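Local atomic coordinates of alginate lyase A1-II' (Sphingomonas sp. A1, PDB entry 2CWS), a protein that probably cleaves alginate as a lyase of polysaccharide lyase family 7, the chain here being its alginate lyase domain. Residues A[151-164]-A[174-186]. Numbering follows the deposited sequence.
Sequences NYFTGIKLGDLYNM and YVTMNGDTRSVDF
The ring of Phe153 is sandwiched between Met177 and Arg182: Met177 CG sits over the centre of one face, 3.7 Å from the ring centroid in a CH-pi contact, while the guanidinium of Arg182 lies on the opposite face, its plane turned 30° from the ring, in a cation-pi stack. At the ring's edge, Phe153 CE2 approaches Asp180 O at 3.2 Å. The guanidinium spends its own edge on hydrogen bonds. Arg182 NH1 and NH2 converge on Tyr152 O from one face of its carbonyl plane, NH2 at 2.9 Å; NE and NH1 take one carboxylate oxygen each of Asp180 in a side-on salt bridge, and a water links NH2 to Asn151 OD1, while Asn151 ND2 donates to Met136 O on the neighbouring strand 133-139. With an alanine here instead of Arg182, Tyr152 O would probably lose both its guanidinium donors, Asp180 its counter-charge and the Phe153 ring the cation on one face. Bends at chi2 (-72°) and chi3 fold Met177 back, bringing CE to Tyr162 CB at 3.4 Å. Within the type I' turn from Met177 to Asp180, Asn178 OD1 accepts from Asn163 N in a nearly straight bond (178°), and Asn178 N donates to Asn163 O. Thus, where the two sheets of this concanavalin-like sandwich meet, joined through the type II turn from Lys157 to Asp160, bonds to Asp180 and Tyr152 O hold the guanidinium flat against Phe153, so the charge bordering the apolar layer is paired.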
ATOM      1  N   ASN A 151      -2.022  12.107 -10.125  1.00  4.73           N
ATOM      2  CA  ASN A 151      -0.768  12.030 -10.899  1.00  4.74           C
ATOM      3  C   ASN A 151      -0.882  10.802 -11.794  1.00  4.00           C
ATOM      4  O   ASN A 151      -0.746   9.651 -11.305  1.00  4.37           O
ATOM      5  CB  ASN A 151       0.457  11.918  -9.987  1.00  5.15           C
ATOM      6  CG  ASN A 151       0.611  13.167  -9.115  1.00  5.55           C
ATOM      7  OD1 ASN A 151       1.159  14.196  -9.576  1.00  6.54           O
ATOM      8  ND2 ASN A 151       0.099  13.133  -7.880  1.00  5.82           N
ATOM      9  N   TYR A 152      -1.152  11.032 -13.059  1.00  3.99           N
ATOM     10  CA  TYR A 152      -1.524   9.940 -13.967  1.00  4.12           C
ATOM     11  C   TYR A 152      -0.322   9.422 -14.768  1.00  4.19           C
ATOM     12  O   TYR A 152       0.436  10.247 -15.339  1.00  5.07           O
ATOM     13  CB  TYR A 152      -2.582  10.413 -14.983  1.00  4.97           C
ATOM     14  CG  TYR A 152      -3.877  10.812 -14.264  1.00  5.12           C
ATOM     15  CD1 TYR A 152      -4.308  12.116 -14.194  1.00  6.31           C
ATOM     16  CD2 TYR A 152      -4.642   9.818 -13.638  1.00  5.93           C
ATOM     17  CE1 TYR A 152      -5.545  12.417 -13.510  1.00  6.42           C
ATOM     18  CE2 TYR A 152      -5.837  10.077 -12.963  1.00  6.00           C
ATOM     19  CZ  TYR A 152      -6.250  11.382 -12.917  1.00  6.15           C
ATOM     20  OH  TYR A 152      -7.415  11.736 -12.236  1.00  7.01           O
ATOM     21  N   PHE A 153      -0.211   8.101 -14.795  1.00  4.22           N
ATOM     22  CA  PHE A 153       0.811   7.401 -15.566  1.00  4.50           C
ATOM     23  C   PHE A 153       0.064   6.593 -16.617  1.00  4.97           C
ATOM     24  O   PHE A 153      -0.598   5.589 -16.306  1.00  6.48           O
ATOM     25  CB  PHE A 153       1.656   6.496 -14.642  1.00  5.09           C
ATOM     26  CG  PHE A 153       2.393   7.304 -13.597  1.00  4.27           C
ATOM     27  CD1 PHE A 153       1.760   7.598 -12.363  1.00  4.99           C
ATOM     28  CD2 PHE A 153       3.650   7.784 -13.856  1.00  5.08           C
ATOM     29  CE1 PHE A 153       2.469   8.386 -11.439  1.00  5.35           C
ATOM     30  CE2 PHE A 153       4.358   8.520 -12.918  1.00  5.43           C
ATOM     31  CZ  PHE A 153       3.764   8.809 -11.721  1.00  5.90           C
ATOM     32  N   THR A 154       0.206   7.030 -17.851  1.00  5.46           N
ATOM     33  CA  THR A 154      -0.485   6.460 -18.988  1.00  6.35           C
ATOM     34  C   THR A 154       0.231   5.232 -19.533  1.00  5.59           C
ATOM     35  O   THR A 154       1.448   5.260 -19.779  1.00  6.11           O
ATOM     36  CB  THR A 154      -0.573   7.527 -20.091  1.00  7.62           C
ATOM     37  OG1 THR A 154      -1.315   8.622 -19.567  1.00  9.41           O
ATOM     38  CG2 THR A 154      -1.261   6.993 -21.319  1.00  8.17           C
ATOM     39  N   GLY A 155      -0.545   4.139 -19.758  1.00  6.21           N
ATOM     40  CA  GLY A 155      -0.099   2.962 -20.518  1.00  7.20           C
ATOM     41  C   GLY A 155       0.125   1.734 -19.641  1.00  6.92           C
ATOM     42  O   GLY A 155       0.432   0.658 -20.175  1.00  9.06           O
ATOM     43  N   ILE A 156      -0.052   1.844 -18.338  0.80  8.01           N
ATOM     44  CA  ILE A 156       0.176   0.778 -17.329  0.80  6.94           C
ATOM     45  C   ILE A 156      -0.987  -0.221 -17.466  0.80  6.24           C
ATOM     46  O   ILE A 156      -2.067   0.115 -16.954  0.80  7.29           O
ATOM     47  CB  ILE A 156       0.276   1.318 -15.882  0.80  7.19           C
ATOM     48  CG1 ILE A 156       1.158   2.611 -15.707  0.80  8.19           C
ATOM     49  CG2 ILE A 156       0.698   0.245 -14.926  0.80  7.03           C
ATOM     50  CD1 ILE A 156       2.510   2.254 -16.283  0.80 12.00           C
ATOM     51  N   LYS A 157      -0.842  -1.401 -18.107  1.00  6.18           N
ATOM     52  CA  LYS A 157      -1.952  -2.286 -18.351  1.00  5.67           C
ATOM     53  C   LYS A 157      -1.948  -3.496 -17.432  1.00  4.10           C
ATOM     54  O   LYS A 157      -0.973  -3.837 -16.771  1.00  4.53           O
ATOM     55  CB  LYS A 157      -1.968  -2.738 -19.811  1.00  6.97           C
ATOM     56  CG  LYS A 157      -2.266  -1.529 -20.696  1.00  9.21           C
ATOM     57  CD  LYS A 157      -2.118  -1.799 -22.185  1.00 14.07           C
ATOM     58  CE  LYS A 157      -2.464  -0.493 -22.955  1.00 15.98           C
ATOM     59  NZ  LYS A 157      -2.272  -0.758 -24.416  1.00 25.64           N
ATOM     60  N   LEU A 158      -3.119  -4.154 -17.388  1.00  3.93           N
ATOM     61  CA  LEU A 158      -3.230  -5.421 -16.682  1.00  4.17           C
ATOM     62  C   LEU A 158      -2.144  -6.372 -17.137  1.00  3.66           C
ATOM     63  O   LEU A 158      -1.933  -6.562 -18.304  1.00  4.94           O
ATOM     64  CB  LEU A 158      -4.626  -6.023 -16.994  1.00  5.01           C
ATOM     65  CG  LEU A 158      -5.040  -7.164 -16.073  1.00  5.48           C
ATOM     66  CD1 LEU A 158      -5.447  -6.620 -14.715  1.00  6.15           C
ATOM     67  CD2 LEU A 158      -6.163  -7.959 -16.715  1.00  7.92           C
ATOM     68  N   GLY A 159      -1.436  -6.949 -16.151  1.00  4.04           N
ATOM     69  CA  GLY A 159      -0.351  -7.897 -16.420  1.00  4.86           C
ATOM     70  C   GLY A 159       1.003  -7.271 -16.682  1.00  4.38           C
ATOM     71  O   GLY A 159       2.003  -7.998 -16.635  1.00  5.15           O
ATOM     72  N   ASP A 160       1.081  -5.968 -16.941  1.00  4.05           N
ATOM     73  CA  ASP A 160       2.355  -5.325 -17.161  1.00  4.32           C
ATOM     74  C   ASP A 160       3.128  -5.217 -15.840  1.00  4.13           C
ATOM     75  O   ASP A 160       2.569  -4.987 -14.801  1.00  5.02           O
ATOM     76  CB  ASP A 160       2.195  -3.904 -17.673  1.00  5.08           C
ATOM     77  CG  ASP A 160       1.706  -3.794 -19.103  1.00  5.73           C
ATOM     78  OD1 ASP A 160       1.585  -4.813 -19.845  1.00  6.45           O
ATOM     79  OD2 ASP A 160       1.482  -2.605 -19.503  1.00  6.25           O
ATOM     80  N   LEU A 161       4.444  -5.314 -15.897  1.00  5.24           N
ATOM     81  CA  LEU A 161       5.266  -5.123 -14.715  1.00  5.18           C
ATOM     82  C   LEU A 161       5.482  -3.637 -14.543  1.00  5.36           C
ATOM     83  O   LEU A 161       5.832  -2.945 -15.529  1.00  7.37           O
ATOM     84  CB  LEU A 161       6.637  -5.784 -14.945  0.58  7.07           C
ATOM     85  CG  LEU A 161       7.548  -5.714 -13.715  0.58  7.22           C
ATOM     86  CD1 LEU A 161       7.073  -6.818 -12.787  0.58  9.38           C
ATOM     87  CD2 LEU A 161       9.025  -5.829 -14.024  0.58 10.80           C
ATOM     88  N   TYR A 162       5.310  -3.144 -13.334  1.00  4.55           N
ATOM     89  CA  TYR A 162       5.669  -1.757 -12.987  1.00  4.93           C
ATOM     90  C   TYR A 162       6.751  -1.767 -11.910  1.00  4.25           C
ATOM     91  O   TYR A 162       6.772  -2.613 -11.013  1.00  5.04           O
ATOM     92  CB  TYR A 162       4.468  -0.937 -12.514  1.00  5.62           C
ATOM     93  CG  TYR A 162       3.423  -1.674 -11.671  1.00  4.54           C
ATOM     94  CD1 TYR A 162       2.238  -2.076 -12.238  1.00  4.54           C
ATOM     95  CD2 TYR A 162       3.629  -1.927 -10.320  1.00  4.48           C
ATOM     96  CE1 TYR A 162       1.253  -2.735 -11.493  1.00  4.66           C
ATOM     97  CE2 TYR A 162       2.689  -2.598  -9.552  1.00  4.51           C
ATOM     98  CZ  TYR A 162       1.497  -2.996 -10.148  1.00  4.09           C
ATOM     99  OH  TYR A 162       0.507  -3.686  -9.461  1.00  4.52           O
ATOM    100  N   ASN A 163       7.622  -0.784 -12.031  1.00  4.52           N
ATOM    101  CA  ASN A 163       8.606  -0.441 -11.028  1.00  4.60           C
ATOM    102  C   ASN A 163       8.247   0.850 -10.313  0.61  3.91           C
ATOM    103  O   ASN A 163       8.392   1.930 -10.888  0.61  3.49           O
ATOM    104  CB  ASN A 163       9.977  -0.230 -11.656  1.00  5.75           C
ATOM    105  CG  ASN A 163      10.520  -1.528 -12.203  1.00  5.34           C
ATOM    106  OD1 ASN A 163      10.713  -2.468 -11.451  1.00  9.51           O
ATOM    107  ND2 ASN A 163      10.739  -1.619 -13.513  1.00  6.89           N
ATOM    108  N   MET A 164       7.773   0.751  -9.105  1.00  3.97           N
ATOM    109  CA  MET A 164       7.185   1.865  -8.385  1.00  4.38           C
ATOM    110  C   MET A 164       8.142   2.355  -7.308  1.00  4.16           C
ATOM    111  O   MET A 164       8.854   1.551  -6.706  1.00  4.61           O
ATOM    112  CB  MET A 164       5.882   1.388  -7.735  1.00  4.90           C
ATOM    113  CG  MET A 164       5.151   2.472  -6.982  1.00  5.82           C
ATOM    114  SD  MET A 164       3.686   1.833  -6.136  1.00  7.98           S
ATOM    115  CE  MET A 164       2.685   1.332  -7.547  1.00  9.50           C
ATOM    116  N   TYR A 174       7.294  12.226  -3.513  1.00  4.21           N
ATOM    117  CA  TYR A 174       7.775  11.942  -4.855  1.00  4.51           C
ATOM    118  C   TYR A 174       7.209  10.579  -5.237  1.00  4.04           C
ATOM    119  O   TYR A 174       7.485   9.587  -4.561  1.00  4.99           O
ATOM    120  CB  TYR A 174       9.316  11.930  -4.916  1.00  4.81           C
ATOM    121  CG  TYR A 174       9.894  13.251  -4.460  1.00  5.15           C
ATOM    122  CD1 TYR A 174      10.102  13.519  -3.107  1.00  5.69           C
ATOM    123  CD2 TYR A 174      10.221  14.227  -5.399  1.00  6.16           C
ATOM    124  CE1 TYR A 174      10.625  14.734  -2.672  1.00  5.99           C
ATOM    125  CE2 TYR A 174      10.744  15.447  -4.990  1.00  6.34           C
ATOM    126  CZ  TYR A 174      10.944  15.672  -3.642  1.00  6.11           C
ATOM    127  OH  TYR A 174      11.454  16.912  -3.218  1.00  8.12           O
ATOM    128  N   VAL A 175       6.410  10.558  -6.298  1.00  3.93           N
ATOM    129  CA  VAL A 175       5.673   9.361  -6.700  1.00  4.33           C
ATOM    130  C   VAL A 175       6.145   8.969  -8.086  1.00  4.01           C
ATOM    131  O   VAL A 175       6.130   9.796  -9.007  1.00  4.51           O
ATOM    132  CB  VAL A 175       4.148   9.601  -6.589  1.00  4.44           C
ATOM    133  CG1 VAL A 175       3.784   9.887  -5.127  1.00  6.68           C
ATOM    134  CG2 VAL A 175       3.639  10.715  -7.506  1.00  5.46           C
ATOM    135  N   THR A 176       6.548   7.705  -8.234  1.00  4.11           N
ATOM    136  CA  THR A 176       7.251   7.301  -9.443  1.00  4.62           C
ATOM    137  C   THR A 176       6.729   5.987  -9.962  1.00  4.05           C
ATOM    138  O   THR A 176       6.569   5.012  -9.211  1.00  4.42           O
ATOM    139  CB  THR A 176       8.750   7.061  -9.084  1.00  5.27           C
ATOM    140  OG1 THR A 176       9.271   8.299  -8.534  1.00  5.96           O
ATOM    141  CG2 THR A 176       9.602   6.649 -10.276  1.00  6.07           C
ATOM    142  N   MET A 177       6.540   5.939 -11.284  1.00  4.33           N
ATOM    143  CA  MET A 177       6.310   4.686 -12.002  1.00  3.88           C
ATOM    144  C   MET A 177       7.289   4.593 -13.142  1.00  4.25           C
ATOM    145  O   MET A 177       7.360   5.512 -13.968  1.00  4.65           O
ATOM    146  CB  MET A 177       4.874   4.649 -12.606  1.00  5.46           C
ATOM    147  CG  MET A 177       3.816   4.587 -11.525  1.00  6.81           C
ATOM    148  SD  MET A 177       3.742   2.986 -10.696  1.00  8.75           S
ATOM    149  CE  MET A 177       2.924   2.020 -12.014  1.00  9.98           C
ATOM    150  N   ASN A 178       8.042   3.517 -13.184  1.00  4.49           N
ATOM    151  CA  ASN A 178       8.945   3.240 -14.313  1.00  4.99           C
ATOM    152  C   ASN A 178       9.880   4.408 -14.568  1.00  4.64           C
ATOM    153  O   ASN A 178      10.138   4.778 -15.707  1.00  5.33           O
ATOM    154  CB  ASN A 178       8.178   2.854 -15.571  1.00  5.14           C
ATOM    155  CG  ASN A 178       7.238   1.665 -15.311  1.00  4.75           C
ATOM    156  OD1 ASN A 178       7.507   0.809 -14.443  1.00  5.38           O
ATOM    157  ND2 ASN A 178       6.179   1.616 -16.063  1.00  7.01           N
ATOM    158  N   GLY A 179      10.401   4.991 -13.472  1.00  4.88           N
ATOM    159  CA  GLY A 179      11.403   6.051 -13.638  1.00  5.86           C
ATOM    160  C   GLY A 179      10.817   7.424 -13.924  1.00  5.05           C
ATOM    161  O   GLY A 179      11.587   8.391 -14.006  1.00  6.61           O
ATOM    162  N   ASP A 180       9.490   7.566 -14.000  1.00  4.56           N
ATOM    163  CA  ASP A 180       8.810   8.863 -14.218  1.00  4.49           C
ATOM    164  C   ASP A 180       8.338   9.345 -12.846  1.00  4.43           C
ATOM    165  O   ASP A 180       7.467   8.703 -12.261  1.00  4.59           O
ATOM    166  CB  ASP A 180       7.658   8.618 -15.184  1.00  5.05           C
ATOM    167  CG  ASP A 180       6.789   9.805 -15.468  1.00  4.68           C
ATOM    168  OD1 ASP A 180       6.958  10.872 -14.793  1.00  5.18           O
ATOM    169  OD2 ASP A 180       5.909   9.695 -16.365  1.00  5.22           O
ATOM    170  N   THR A 181       8.943  10.433 -12.335  1.00  4.70           N
ATOM    171  CA  THR A 181       8.641  10.915 -11.017  1.00  4.67           C
ATOM    172  C   THR A 181       7.840  12.214 -11.079  1.00  4.37           C
ATOM    173  O   THR A 181       8.139  13.135 -11.858  1.00  5.37           O
ATOM    174  CB  THR A 181       9.935  11.155 -10.233  1.00  5.08           C
ATOM    175  OG1 THR A 181      10.631   9.932 -10.103  1.00  6.02           O
ATOM    176  CG2 THR A 181       9.681  11.745  -8.856  1.00  5.52           C
ATOM    177  N   ARG A 182       6.830  12.290 -10.222  1.00  4.26           N
ATOM    178  CA  ARG A 182       6.056  13.512 -10.005  1.00  4.47           C
ATOM    179  C   ARG A 182       6.175  13.897  -8.524  1.00  4.03           C
ATOM    180  O   ARG A 182       6.464  13.021  -7.693  1.00  5.59           O
ATOM    181  CB  ARG A 182       4.550  13.263 -10.305  1.00  5.29           C
ATOM    182  CG  ARG A 182       4.317  12.435 -11.550  1.00  5.28           C
ATOM    183  CD  ARG A 182       4.662  13.135 -12.878  1.00  6.04           C
ATOM    184  NE  ARG A 182       4.539  12.167 -14.013  1.00  5.35           N
ATOM    185  CZ  ARG A 182       3.368  11.751 -14.507  1.00  4.83           C
ATOM    186  NH1 ARG A 182       3.370  10.837 -15.475  1.00  5.42           N
ATOM    187  NH2 ARG A 182       2.197  12.219 -14.061  1.00  5.56           N
ATOM    188  N   SER A 183       5.898  15.139  -8.157  1.00  5.05           N
ATOM    189  CA  SER A 183       6.000  15.494  -6.733  1.00  5.42           C
ATOM    190  C   SER A 183       4.826  16.353  -6.314  1.00  5.35           C
ATOM    191  O   SER A 183       4.237  17.102  -7.109  1.00  5.61           O
ATOM    192  CB  SER A 183       7.327  16.227  -6.433  1.00  7.14           C
ATOM    193  OG  SER A 183       7.322  17.558  -7.006  1.00  8.59           O
ATOM    194  N   VAL A 184       4.529  16.247  -5.028  1.00  5.31           N
ATOM    195  CA  VAL A 184       3.506  17.056  -4.345  1.00  5.72           C
ATOM    196  C   VAL A 184       4.044  17.471  -2.983  1.00  5.18           C
ATOM    197  O   VAL A 184       4.430  16.615  -2.186  1.00  5.28           O
ATOM    198  CB  VAL A 184       2.209  16.258  -4.173  1.00  5.92           C
ATOM    199  CG1 VAL A 184       1.156  17.084  -3.406  1.00  7.59           C
ATOM    200  CG2 VAL A 184       1.646  15.792  -5.519  1.00  7.37           C
ATOM    201  N   ASP A 185       4.057  18.775  -2.703  1.00  5.76           N
ATOM    202  CA  ASP A 185       4.551  19.272  -1.419  1.00  5.86           C
ATOM    203  C   ASP A 185       3.364  19.279  -0.447  1.00  4.84           C
ATOM    204  O   ASP A 185       2.632  20.219  -0.344  1.00  6.28           O
ATOM    205  CB  ASP A 185       5.212  20.625  -1.619  1.00  6.99           C
ATOM    206  CG  ASP A 185       5.732  21.198  -0.317  1.00  7.06           C
ATOM    207  OD1 ASP A 185       5.576  20.562   0.729  1.00  7.05           O
ATOM    208  OD2 ASP A 185       6.334  22.310  -0.422  1.00 10.31           O
ATOM    209  N   PHE A 186       3.194  18.162   0.270  1.00  4.94           N
ATOM    210  CA  PHE A 186       2.021  18.018   1.103  1.00  4.97           C
ATOM    211  C   PHE A 186       2.128  18.853   2.370  1.00  4.71           C
ATOM    212  O   PHE A 186       1.149  19.509   2.728  1.00  5.73           O
ATOM    213  CB  PHE A 186       1.692  16.522   1.388  1.00  5.06           C
ATOM    214  CG  PHE A 186       2.757  15.730   2.135  1.00  4.30           C
ATOM    215  CD1 PHE A 186       2.680  15.561   3.504  1.00  4.96           C
ATOM    216  CD2 PHE A 186       3.802  15.110   1.436  1.00  4.56           C
ATOM    217  CE1 PHE A 186       3.607  14.805   4.192  1.00  5.05           C
ATOM    218  CE2 PHE A 186       4.745  14.385   2.121  1.00  4.85           C
ATOM    219  CZ  PHE A 186       4.652  14.188   3.504  1.00  5.06           C
TER
HETATM  220  O   HOH W   1       1.401  14.435 -12.338  1.00  6.96           O
HETATM  221  O   HOH W   2       2.085   9.234 -18.195  1.00  8.21           O
HETATM  222  O   HOH W   3       8.180  -1.633 -15.653  1.00  7.45           O
HETATM  223  O   HOH W   4       4.370  -0.563 -15.963  1.00 10.31           O
HETATM  224  O   HOH W   5      10.724   0.675 -15.396  1.00  7.99           O
HETATM  225  O   HOH W   6      10.734   3.370 -11.102  1.00  8.13           O